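Local structure of virulence protein STM3117 (Salmonella enterica subsp. enterica serovar Typhimurium, 3HUH) at residues R56-F61 / K65-Q70. The protein promotes replication of the bacterium inside host macrophages and may take part in the biosynthesis and modification of the peptidoglycan of its cell wall. Residues are numbered along the deposited sequence; the frame is centred on the assembly and turned at random.
Sequences RKALIF and KINLHQ
With CG lodged between backbone N and carbonyl carbon (chi1 63°), the ring of Phe-61 turns back toward strand 65-70, and its CE2 edge meets Ile-66 CG1 at 3.6 Å. Lys-65 has the same first torsion (chi1 71°) but runs on extended: its CB touches Ile-60 CD1 at 3.6 Å, its CD passes Ala-58 CB, and its NZ comes in the plane of the amide to a lone pair of Asn-67 OD1, a hydrogen bond of 2.9 Å. That same OD1 sits 3.3 Å from Ala-58 CB, so the small methyl lies beside the lysine-asparagine pair. On the face carrying Leu-59, Ile-66 and Leu-68, Leu-59 CD1 approaches Leu-68 CD1 at 4.2 Å, and helix 34-43 packs against both leucines.

Leu-59 and Ile-66 form an antiparallel hydrogen-bonded pair, with N to O distances of 2.8 Å (Leu-59 N to Ile-66 O) and 2.9 Å (Ile-66 N to Leu-59 O). Leu-68 N still bonds Lys-57 O directly, while Lys-57 N and Leu-68 O stand apart and one water joins them; a second water gives hydrogen bonds to both Leu-68 O and Lys-57 O. Phe-61 also stacks on Phe-47 and packs on Ile-24 of the second subunit. The arrangement is a beta hairpin at the centre of a four-stranded mixed sheet, strands three and four of a βαβββ module of the glyoxalase (VOC) fold.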
# COMPACT_ATOMS: atom_id res chain seq x y z
N ARG A 56 -19.13 3.32 2.85
CA ARG A 56 -17.85 2.64 2.66
C ARG A 56 -16.99 2.75 3.90
O ARG A 56 -17.07 3.74 4.63
CB ARG A 56 -17.13 3.25 1.46
CG ARG A 56 -17.99 3.29 0.20
CD ARG A 56 -17.14 3.49 -1.01
NE ARG A 56 -17.94 3.63 -2.22
CZ ARG A 56 -17.42 3.72 -3.43
NH1 ARG A 56 -16.10 3.66 -3.59
NH2 ARG A 56 -18.21 3.88 -4.49
N LYS A 57 -16.16 1.74 4.14
CA LYS A 57 -15.29 1.71 5.31
C LYS A 57 -13.83 1.97 5.00
O LYS A 57 -13.30 1.54 3.96
CB LYS A 57 -15.40 0.37 6.03
CG LYS A 57 -16.70 0.14 6.77
CD LYS A 57 -17.86 -0.09 5.83
CE LYS A 57 -19.12 -0.36 6.63
NZ LYS A 57 -19.48 0.80 7.50
N ALA A 58 -13.17 2.67 5.92
CA ALA A 58 -11.75 2.95 5.81
C ALA A 58 -11.14 2.92 7.21
O ALA A 58 -11.85 3.02 8.22
CB ALA A 58 -11.52 4.32 5.18
N LEU A 59 -9.83 2.74 7.25
CA LEU A 59 -9.08 2.70 8.49
C LEU A 59 -8.09 3.84 8.40
O LEU A 59 -7.22 3.86 7.53
CB LEU A 59 -8.35 1.37 8.64
CG LEU A 59 -9.26 0.17 8.91
CD1 LEU A 59 -8.51 -1.11 8.62
CD2 LEU A 59 -9.75 0.21 10.36
N ILE A 60 -8.25 4.81 9.30
CA ILE A 60 -7.41 5.98 9.36
C ILE A 60 -6.20 5.77 10.27
O ILE A 60 -6.32 5.20 11.35
CB ILE A 60 -8.20 7.19 9.93
CG1 ILE A 60 -9.50 7.39 9.14
CG2 ILE A 60 -7.33 8.43 9.96
CD1 ILE A 60 -9.29 7.59 7.66
N PHE A 61 -5.03 6.23 9.82
CA PHE A 61 -3.81 6.17 10.61
C PHE A 61 -2.87 7.24 10.08
O PHE A 61 -2.78 7.44 8.87
CB PHE A 61 -3.16 4.77 10.55
CG PHE A 61 -2.71 4.37 9.18
CD1 PHE A 61 -1.41 4.65 8.75
CD2 PHE A 61 -3.58 3.71 8.32
CE1 PHE A 61 -0.99 4.26 7.49
CE2 PHE A 61 -3.16 3.32 7.05
CZ PHE A 61 -1.87 3.60 6.63
N LYS A 65 -4.65 6.37 4.87
CA LYS A 65 -5.77 5.49 5.19
C LYS A 65 -5.80 4.25 4.31
O LYS A 65 -5.15 4.20 3.26
CB LYS A 65 -7.11 6.23 5.08
CG LYS A 65 -7.58 6.58 3.66
CD LYS A 65 -9.05 7.00 3.69
CE LYS A 65 -9.53 7.47 2.32
NZ LYS A 65 -11.02 7.32 2.22
N ILE A 66 -6.51 3.23 4.78
CA ILE A 66 -6.68 2.00 4.03
C ILE A 66 -8.17 1.84 3.79
O ILE A 66 -8.95 1.74 4.74
CB ILE A 66 -6.14 0.79 4.81
CG1 ILE A 66 -4.61 0.84 4.85
CG2 ILE A 66 -6.63 -0.51 4.16
CD1 ILE A 66 -3.99 -0.22 5.71
N ASN A 67 -8.58 1.88 2.53
CA ASN A 67 -9.98 1.69 2.20
C ASN A 67 -10.24 0.20 2.15
O ASN A 67 -9.38 -0.58 1.73
CB ASN A 67 -10.33 2.33 0.86
CG ASN A 67 -10.35 3.84 0.92
OD1 ASN A 67 -10.66 4.43 1.96
ND2 ASN A 67 -10.06 4.48 -0.21
N LEU A 68 -11.42 -0.21 2.59
CA LEU A 68 -11.76 -1.62 2.58
C LEU A 68 -12.85 -1.96 1.58
O LEU A 68 -13.80 -1.20 1.41
CB LEU A 68 -12.22 -2.06 3.98
CG LEU A 68 -11.24 -1.79 5.13
CD1 LEU A 68 -11.88 -2.20 6.45
CD2 LEU A 68 -9.94 -2.57 4.89
N HIS A 69 -12.67 -3.09 0.90
CA HIS A 69 -13.67 -3.61 -0.04
C HIS A 69 -13.96 -5.02 0.46
O HIS A 69 -13.03 -5.79 0.71
CB HIS A 69 -13.12 -3.77 -1.46
CG HIS A 69 -13.07 -2.50 -2.27
ND1 HIS A 69 -13.38 -1.26 -1.76
CD2 HIS A 69 -12.71 -2.30 -3.56
CE1 HIS A 69 -13.22 -0.35 -2.70
NE2 HIS A 69 -12.81 -0.95 -3.80
N GLN A 70 -15.23 -5.36 0.60
CA GLN A 70 -15.55 -6.71 1.04
C GLN A 70 -15.84 -7.54 -0.21
O GLN A 70 -16.41 -7.03 -1.19
CB GLN A 70 -16.76 -6.71 1.97
CG GLN A 70 -17.16 -8.08 2.48
CD GLN A 70 -18.13 -7.99 3.65
OE1 GLN A 70 -17.74 -7.68 4.77
NE2 GLN A 70 -19.41 -8.26 3.38
O HOH W 1 -16.36 -0.46 2.37
O HOH W 2 -13.89 1.51 1.06